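Local coordinates for topoisomerase I-like protein (Leishmania donovani, PDB 2B9S) that probably relaxes supercoiled DNA as the large subunit of a heterodimeric type IB topoisomerase, nicking and resealing one strand through a transient covalent link to the DNA, at residues 56-61 with 176-181; 218-221 with 226-229; 352-355 with 361-364. All blocks are in the same frame, centred on the assembly; numbering follows the deposited sequence.

Contact 1 of 3, residues 56-61 with 176-181; sequences EEEVAT and KVRVQP. With nucleotides of chain C.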
# COMPACT_ATOMS: atom_id res chain seq x y z
N GLU D 56 1.29 -18.88 -25.34
CA GLU D 56 2.09 -17.84 -26.01
C GLU D 56 1.21 -16.67 -26.40
O GLU D 56 1.62 -15.52 -26.27
CB GLU D 56 2.75 -18.40 -27.29
CG GLU D 56 3.77 -19.49 -27.05
CD GLU D 56 4.08 -20.31 -28.29
OE1 GLU D 56 3.40 -20.14 -29.32
OE2 GLU D 56 5.00 -21.14 -28.25
N GLU D 57 0.01 -16.97 -26.88
CA GLU D 57 -0.92 -15.99 -27.38
C GLU D 57 -1.44 -15.09 -26.27
O GLU D 57 -1.66 -13.89 -26.48
CB GLU D 57 -2.10 -16.68 -28.08
CG GLU D 57 -3.13 -15.69 -28.56
CD GLU D 57 -4.46 -16.32 -28.91
OE1 GLU D 57 -4.58 -16.98 -29.97
OE2 GLU D 57 -5.41 -16.13 -28.13
N GLU D 58 -1.68 -15.68 -25.11
CA GLU D 58 -2.18 -14.94 -23.97
C GLU D 58 -1.17 -13.87 -23.54
O GLU D 58 -1.55 -12.73 -23.28
CB GLU D 58 -2.46 -15.89 -22.80
CG GLU D 58 -2.90 -15.19 -21.52
CD GLU D 58 -3.11 -16.14 -20.36
OE1 GLU D 58 -2.48 -17.22 -20.32
OE2 GLU D 58 -3.88 -15.75 -19.45
N VAL D 59 0.11 -14.25 -23.48
CA VAL D 59 1.19 -13.35 -23.07
C VAL D 59 1.50 -12.27 -24.13
O VAL D 59 1.70 -11.11 -23.78
CB VAL D 59 2.43 -14.15 -22.59
CG1 VAL D 59 3.59 -13.22 -22.20
CG2 VAL D 59 2.04 -15.01 -21.39
N ALA D 60 1.51 -12.66 -25.40
CA ALA D 60 1.56 -11.71 -26.53
C ALA D 60 0.44 -10.66 -26.46
O ALA D 60 0.67 -9.49 -26.71
CB ALA D 60 1.50 -12.47 -27.89
N THR D 61 -0.77 -11.10 -26.12
CA THR D 61 -1.95 -10.24 -26.09
C THR D 61 -1.83 -9.22 -24.95
O THR D 61 -2.29 -8.11 -25.08
CB THR D 61 -3.29 -11.09 -25.95
OG1 THR D 61 -3.37 -12.04 -27.03
CG2 THR D 61 -4.56 -10.22 -25.96
N LYS D 176 3.67 -11.88 -14.39
CA LYS D 176 3.05 -12.39 -13.19
C LYS D 176 2.14 -13.54 -13.64
O LYS D 176 1.11 -13.31 -14.28
CB LYS D 176 2.24 -11.27 -12.53
CG LYS D 176 1.95 -11.47 -11.06
CD LYS D 176 0.54 -11.01 -10.67
CE LYS D 176 0.24 -9.60 -11.03
NZ LYS D 176 -0.92 -9.03 -10.27
N VAL D 177 2.55 -14.78 -13.35
CA VAL D 177 1.82 -15.94 -13.88
C VAL D 177 0.50 -16.22 -13.16
O VAL D 177 0.24 -15.72 -12.04
CB VAL D 177 2.70 -17.22 -13.99
CG1 VAL D 177 4.00 -16.94 -14.76
CG2 VAL D 177 2.98 -17.86 -12.60
N ARG D 178 -0.35 -17.00 -13.84
CA ARG D 178 -1.63 -17.47 -13.30
C ARG D 178 -1.44 -18.29 -12.04
O ARG D 178 -0.66 -19.23 -12.02
CB ARG D 178 -2.39 -18.31 -14.35
CG ARG D 178 -3.86 -18.56 -13.97
CD ARG D 178 -4.65 -19.19 -15.11
NE ARG D 178 -4.83 -18.30 -16.26
CZ ARG D 178 -5.86 -17.48 -16.47
NH1 ARG D 178 -6.87 -17.37 -15.60
NH2 ARG D 178 -5.89 -16.74 -17.56
N VAL D 179 -2.14 -17.88 -10.98
CA VAL D 179 -2.19 -18.62 -9.72
C VAL D 179 -3.09 -19.87 -9.85
O VAL D 179 -4.27 -19.77 -10.20
CB VAL D 179 -2.68 -17.70 -8.58
CG1 VAL D 179 -2.58 -18.42 -7.22
CG2 VAL D 179 -1.90 -16.39 -8.57
N GLN D 180 -2.52 -21.04 -9.56
CA GLN D 180 -3.28 -22.30 -9.50
C GLN D 180 -3.73 -22.64 -8.06
O GLN D 180 -3.15 -22.13 -7.09
CB GLN D 180 -2.46 -23.46 -10.09
CG GLN D 180 -2.14 -23.35 -11.62
CD GLN D 180 -3.37 -23.28 -12.55
OE1 GLN D 180 -3.28 -22.77 -13.67
NE2 GLN D 180 -4.51 -23.78 -12.10
N PRO D 181 -4.78 -23.48 -7.90
CA PRO D 181 -5.10 -23.97 -6.57
C PRO D 181 -3.89 -24.54 -5.80
O PRO D 181 -3.80 -24.35 -4.58
CB PRO D 181 -6.13 -25.06 -6.84
CG PRO D 181 -6.76 -24.68 -8.14
CD PRO D 181 -5.71 -23.99 -8.93
P DA C 13 1.07 -6.37 -8.16
OP1 DA C 13 0.70 -6.66 -9.56
OP2 DA C 13 1.58 -7.43 -7.32
O5' DA C 13 2.14 -5.16 -8.14
C5' DA C 13 1.86 -3.89 -8.71
C4' DA C 13 2.38 -2.81 -7.78
O4' DA C 13 1.47 -2.58 -6.68
C3' DA C 13 3.73 -3.12 -7.13
O3' DA C 13 4.48 -1.97 -7.35
C2' DA C 13 3.39 -3.45 -5.65
C1' DA C 13 2.17 -2.56 -5.44
N9 DA C 13 1.24 -3.04 -4.42
C8 DA C 13 0.64 -4.28 -4.44
N7 DA C 13 -0.14 -4.49 -3.41
C5 DA C 13 -0.06 -3.30 -2.68
C6 DA C 13 -0.66 -2.89 -1.46
N6 DA C 13 -1.53 -3.66 -0.79
N1 DA C 13 -0.37 -1.68 -0.98
C2 DA C 13 0.49 -0.88 -1.68
N3 DA C 13 1.12 -1.16 -2.83
C4 DA C 13 0.81 -2.40 -3.28
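Arg178 and Glu58 form a salt bridge between a loop and a helix of the DNA-binding region of this type IB topoisomerase: Arg178 follows strand 175-176, and Glu58 sits on helix 54-64. The arginine CB points toward the helix, and CG lies anti to the backbone N. The chain runs straight on to CD and then turns about the CG-CD bond (chi3 -68°). Arg178 CZ stays 4.0 Å from Glu58 OE2 and NE is farther still, leaving NH2 to make the contact, 2.9 Å from Glu58 OE2. The N-H...O angle of 145° is bent, but OE2 is met on its syn side, and carboxylate and guanidinium are nearly coplanar, 23° apart. At the other end of the group NH1 makes a weak hydrogen bond to Pro34 O. Glu58 reaches across with an extended chain, at about a right angle to the arginine, and also touches Tyr36. Two residues earlier, Lys176 NZ donates to OP1 of DA13 of chain C at 3.0 Å and pairs with Glu158, so the end of strand 175-176, just before this loop, meets the DNA backbone. Within the helix, Glu57 O accepts both Thr61 N and Thr61 OG1, which approach from opposite faces of its carbonyl plane.

Contact 2 of 3, residues 218-221 with 226-229; sequences WRDS and MKYV. With nucleotides of chain A; nucleotides of chain C.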
# COMPACT_ATOMS: atom_id res chain seq x y z
N TRP D 218 -0.82 -16.97 -1.29
CA TRP D 218 0.00 -17.57 -2.34
C TRP D 218 1.29 -16.78 -2.50
O TRP D 218 1.43 -15.66 -1.99
CB TRP D 218 -0.75 -17.72 -3.67
CG TRP D 218 -0.97 -16.44 -4.37
CD1 TRP D 218 -0.15 -15.87 -5.30
CD2 TRP D 218 -2.09 -15.56 -4.21
NE1 TRP D 218 -0.68 -14.68 -5.72
CE2 TRP D 218 -1.87 -14.45 -5.07
CE3 TRP D 218 -3.25 -15.59 -3.42
CZ2 TRP D 218 -2.77 -13.38 -5.18
CZ3 TRP D 218 -4.16 -14.51 -3.52
CH2 TRP D 218 -3.90 -13.42 -4.40
N ARG D 219 2.25 -17.37 -3.17
CA ARG D 219 3.51 -16.71 -3.40
C ARG D 219 3.53 -16.20 -4.84
O ARG D 219 3.34 -16.96 -5.79
CB ARG D 219 4.64 -17.68 -3.08
CG ARG D 219 6.01 -17.08 -3.05
CD ARG D 219 7.01 -18.07 -2.48
NE ARG D 219 6.77 -18.33 -1.05
CZ ARG D 219 7.28 -17.60 -0.07
NH1 ARG D 219 8.05 -16.55 -0.35
NH2 ARG D 219 7.01 -17.92 1.20
N ASP D 220 3.70 -14.89 -4.99
CA ASP D 220 3.64 -14.21 -6.29
C ASP D 220 4.91 -14.47 -7.13
O ASP D 220 6.01 -14.47 -6.60
CB ASP D 220 3.37 -12.72 -6.06
CG ASP D 220 3.90 -11.83 -7.17
OD1 ASP D 220 3.11 -11.53 -8.08
OD2 ASP D 220 5.10 -11.42 -7.10
N SER D 221 4.75 -14.71 -8.44
CA SER D 221 5.86 -15.16 -9.28
C SER D 221 6.89 -14.10 -9.68
O SER D 221 8.01 -14.44 -10.05
CB SER D 221 5.33 -15.84 -10.54
OG SER D 221 4.67 -14.91 -11.37
N MET D 226 4.68 -12.72 -0.81
CA MET D 226 3.49 -13.36 -0.26
C MET D 226 2.26 -12.44 -0.33
O MET D 226 2.30 -11.29 0.11
CB MET D 226 3.75 -13.84 1.17
CG MET D 226 4.89 -14.88 1.25
SD MET D 226 5.46 -15.26 2.93
CE MET D 226 4.22 -16.47 3.35
N LYS D 227 1.18 -12.97 -0.92
CA LYS D 227 -0.12 -12.29 -1.09
C LYS D 227 -1.20 -12.96 -0.22
O LYS D 227 -1.26 -14.18 -0.09
CB LYS D 227 -0.55 -12.33 -2.56
CG LYS D 227 0.39 -11.67 -3.60
CD LYS D 227 0.48 -10.16 -3.39
CE LYS D 227 1.29 -9.46 -4.47
NZ LYS D 227 0.60 -9.47 -5.80
N TYR D 228 -2.08 -12.15 0.36
CA TYR D 228 -3.07 -12.67 1.31
C TYR D 228 -4.44 -12.17 1.01
O TYR D 228 -4.62 -10.99 0.68
CB TYR D 228 -2.77 -12.22 2.73
CG TYR D 228 -1.42 -12.61 3.23
CD1 TYR D 228 -1.23 -13.83 3.86
CD2 TYR D 228 -0.33 -11.73 3.12
CE1 TYR D 228 -0.01 -14.19 4.32
CE2 TYR D 228 0.90 -12.10 3.57
CZ TYR D 228 1.05 -13.32 4.17
OH TYR D 228 2.27 -13.68 4.66
N VAL D 229 -5.40 -13.07 1.14
CA VAL D 229 -6.80 -12.70 1.23
C VAL D 229 -7.10 -12.37 2.69
O VAL D 229 -6.91 -13.19 3.58
CB VAL D 229 -7.70 -13.84 0.74
CG1 VAL D 229 -9.16 -13.42 0.84
CG2 VAL D 229 -7.35 -14.23 -0.68
P DA A 7 2.36 -15.85 7.73
OP1 DA A 7 1.80 -16.82 8.70
OP2 DA A 7 2.12 -15.98 6.28
O5' DA A 7 1.86 -14.42 8.18
C5' DA A 7 2.17 -13.93 9.45
C4' DA A 7 1.71 -12.49 9.57
O4' DA A 7 2.75 -11.64 9.02
C3' DA A 7 0.42 -12.08 8.84
O3' DA A 7 -0.14 -11.03 9.60
C2' DA A 7 0.93 -11.42 7.58
C1' DA A 7 2.14 -10.69 8.18
N9 DA A 7 3.09 -10.22 7.17
C8 DA A 7 3.42 -10.89 6.03
N7 DA A 7 4.28 -10.24 5.30
C5 DA A 7 4.51 -9.08 5.98
C6 DA A 7 5.33 -7.99 5.68
N6 DA A 7 6.08 -7.93 4.56
N1 DA A 7 5.34 -6.97 6.56
C2 DA A 7 4.60 -7.07 7.67
N3 DA A 7 3.77 -8.05 8.04
C4 DA A 7 3.78 -9.03 7.14
P DG A 6 7.83 -18.54 5.44
OP1 DG A 6 7.62 -19.78 6.23
OP2 DG A 6 7.63 -18.50 3.99
O5' DG A 6 6.94 -17.39 6.13
C5' DG A 6 7.01 -17.10 7.52
C4' DG A 6 6.26 -15.81 7.81
O4' DG A 6 7.04 -14.64 7.47
C3' DG A 6 4.95 -15.63 7.05
O3' DG A 6 3.93 -15.87 8.03
C2' DG A 6 4.97 -14.17 6.56
C1' DG A 6 6.15 -13.55 7.30
N9 DG A 6 6.91 -12.52 6.57
C8 DG A 6 7.46 -12.60 5.30
N7 DG A 6 8.09 -11.48 4.95
C5 DG A 6 7.94 -10.64 6.05
C6 DG A 6 8.39 -9.34 6.29
O6 DG A 6 9.05 -8.63 5.54
N1 DG A 6 8.00 -8.83 7.54
C2 DG A 6 7.27 -9.53 8.47
N2 DG A 6 6.97 -8.93 9.63
N3 DG A 6 6.85 -10.75 8.26
C4 DG A 6 7.22 -11.25 7.04
P DA C 13 1.07 -6.37 -8.16
OP1 DA C 13 0.70 -6.66 -9.56
OP2 DA C 13 1.58 -7.43 -7.32
O5' DA C 13 2.14 -5.16 -8.14
C5' DA C 13 1.86 -3.89 -8.71
C4' DA C 13 2.38 -2.81 -7.78
O4' DA C 13 1.47 -2.58 -6.68
C3' DA C 13 3.73 -3.12 -7.13
O3' DA C 13 4.48 -1.97 -7.35
C2' DA C 13 3.39 -3.45 -5.65
C1' DA C 13 2.17 -2.56 -5.44
N9 DA C 13 1.24 -3.04 -4.42
C8 DA C 13 0.64 -4.28 -4.44
N7 DA C 13 -0.14 -4.49 -3.41
C5 DA C 13 -0.06 -3.30 -2.68
C6 DA C 13 -0.66 -2.89 -1.46
N6 DA C 13 -1.53 -3.66 -0.79
N1 DA C 13 -0.37 -1.68 -0.98
C2 DA C 13 0.49 -0.88 -1.68
N3 DA C 13 1.12 -1.16 -2.83
C4 DA C 13 0.81 -2.40 -3.28
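Trp218 lays one face of its indole over the start of the Lys227 side chain, in the beta hairpin of strands 216-219 and 226-229 that edges a mixed four-stranded sheet of the DNA-binding region. Lys227 CB stands 3.7 Å from the centroid of the Trp218 six-membered ring, 19° off its normal, a CH-pi contact displaced toward the rim. The tryptophan CG sits between its own backbone N and carbonyl carbon (chi1 72°), which brings the ring back over the neighbouring strand; its edge meets Val229 CG2. Beneath this overlap Trp218 and Lys227 form an antiparallel hydrogen-bonded pair. Lys227 N gives Trp218 O an almost straight bond of 2.9 Å, whereas the return bond from Trp218 N to Lys227 O is longer and more bent. Beyond the indole the lysine chain turns and carries NZ to OP2 of DA13 of chain C, at 2.7 Å. Glu158 OE2 forms a salt bridge to the same ammonium, and Asp220 OD1 a long one, so the positive charge is probably shared among the carboxylates and the phosphate.

The non-hydrogen-bonded pair Arg219 and Met226 occupies the other face of the sheet. Met226 CG lies over the guanidinium plane, while Arg219 NH2 is 3.5 Å from Met226 SD and reaches OP2 of DG6 of chain A, which lies near the guanidinium edge. The hairpin thus meets phosphates of two DNA chains from its two faces, consistent with a DNA-binding role. On the face with Arg219, Tyr228 turns away from the partner strand and its OH donates to OP2 of DA7 of chain A at 2.8 Å, the phosphate oxygen lying in the plane of the phenol ring.

Contact 3 of 3, residues 352-355 with 361-364; sequences RRKS and FDQL
Lys354 stretches across the connection between helices 341-351 and 366-373, in the catalytic-core region, to meet Asp362 at the second position of a type I beta turn. The backbones stand well apart, with Lys354 and Asp362 CA atoms 11.1 Å from each other. Only the side-chain ends approach, through a salt bridge in which NZ of Lys354 lies 3.4 Å from Asp362 OD1; as a hydrogen bond it is weak. The lysine CG is anti to the carbonyl carbon (chi1 -69°), and the nearly extended chain beyond it spans the gap. Asp362 points its CB toward the lysine segment, and OD1 is the oxygen that meets NZ.

Firmer interactions lie at the two ends of this link. Lys354 NZ also donates to Phe350 O, tying the lysine to the preceding helix; a further bond, to Asp359 O, is weak. Its charge is probably shared among these oxygens. Around the turn, Leu364 N bonds to Phe361 O at 3.1 Å, closing the turn, while the buried side chains of Phe361 and Leu364 pack on helix 272-287. That helix also receives the turn through Gln276 and His273, which bond to Gln363 N and O.

The solvent side is looser. Asp362 and Gln363 are exposed, and several residues here, Lys354 and Asp362 among them, touch a crystal neighbour, so their side-chain positions may partly reflect the lattice. Asp362 is nonetheless gripped from its own turn: Gln363 NE2 donates to Asp362 OD2 at 2.8 Å with an angle of 166°, coming from above the carboxylate plane, 53° out of it.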
# COMPACT_ATOMS: atom_id res chain seq x y z
N ARG D 352 30.90 15.08 5.17
CA ARG D 352 31.99 15.93 4.67
C ARG D 352 32.87 15.37 3.52
O ARG D 352 33.04 16.03 2.48
CB ARG D 352 32.82 16.59 5.78
CG ARG D 352 33.76 15.71 6.56
CD ARG D 352 34.72 16.56 7.36
NE ARG D 352 35.97 16.82 6.65
CZ ARG D 352 37.14 16.28 7.01
NH1 ARG D 352 37.16 15.46 8.06
NH2 ARG D 352 38.28 16.54 6.34
N ARG D 353 33.43 14.19 3.67
CA ARG D 353 34.33 13.78 2.59
C ARG D 353 33.76 12.61 1.76
O ARG D 353 34.49 11.93 1.05
CB ARG D 353 35.76 13.48 3.14
N LYS D 354 32.44 12.44 1.85
CA LYS D 354 31.75 11.29 1.28
C LYS D 354 31.29 11.55 -0.15
O LYS D 354 30.91 12.66 -0.49
CB LYS D 354 30.54 10.93 2.16
CG LYS D 354 30.93 10.38 3.48
CD LYS D 354 29.77 9.72 4.16
CE LYS D 354 30.18 9.05 5.48
NZ LYS D 354 28.92 8.88 6.25
N SER D 355 31.34 10.52 -0.99
CA SER D 355 30.82 10.67 -2.34
C SER D 355 29.27 10.64 -2.35
O SER D 355 28.64 10.23 -1.35
CB SER D 355 31.46 9.64 -3.28
OG SER D 355 31.34 8.34 -2.77
N PHE D 361 23.44 7.99 7.13
CA PHE D 361 23.38 7.24 8.39
C PHE D 361 23.93 5.83 8.24
O PHE D 361 23.24 4.86 8.51
CB PHE D 361 21.96 7.23 8.97
CG PHE D 361 21.35 8.61 9.09
CD1 PHE D 361 21.93 9.58 9.92
CD2 PHE D 361 20.19 8.94 8.37
CE1 PHE D 361 21.37 10.85 10.02
CE2 PHE D 361 19.62 10.19 8.47
CZ PHE D 361 20.21 11.16 9.31
N ASP D 362 25.21 5.73 7.86
CA ASP D 362 25.86 4.43 7.64
C ASP D 362 25.99 3.54 8.89
O ASP D 362 26.17 2.32 8.78
CB ASP D 362 27.23 4.64 6.95
CG ASP D 362 28.31 5.17 7.89
OD1 ASP D 362 28.23 6.33 8.38
OD2 ASP D 362 29.29 4.40 8.11
N GLN D 363 25.88 4.15 10.06
CA GLN D 363 25.97 3.46 11.34
C GLN D 363 24.60 3.31 12.04
O GLN D 363 24.55 3.03 13.24
CB GLN D 363 26.98 4.20 12.25
CG GLN D 363 28.43 4.22 11.69
CD GLN D 363 29.00 2.83 11.47
OE1 GLN D 363 28.94 1.99 12.37
NE2 GLN D 363 29.56 2.58 10.28
N LEU D 364 23.52 3.49 11.29
CA LEU D 364 22.14 3.36 11.81
C LEU D 364 21.20 2.55 10.88
O LEU D 364 21.03 2.90 9.71
CB LEU D 364 21.52 4.76 12.03
CG LEU D 364 20.04 4.82 12.44
CD1 LEU D 364 19.82 4.37 13.91
CD2 LEU D 364 19.46 6.19 12.21

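Contacts 1 and 2 belong to the DNA-binding region and touch each other: Val177 N lies 2.9 Å from Ser221 OG, a probable hydrogen bond, and Val179 packs on Trp218. Both bring a lysine to the phosphate of DA13 of chain C, and Glu158 pairs with both lysines. Contact 2, the hairpin, is partly buried and combines strand pairing with aromatic packing; contact 1 is a surface contact joined by one ion pair. Contact 3 is also a surface contact, but lies in the catalytic-core region about 45 Å from contact 1, centre to centre. Its longer ion pair, a weak hydrogen bond, bridges two parts of one interhelical loop, about 11 Å from the DNA at the nearest atoms.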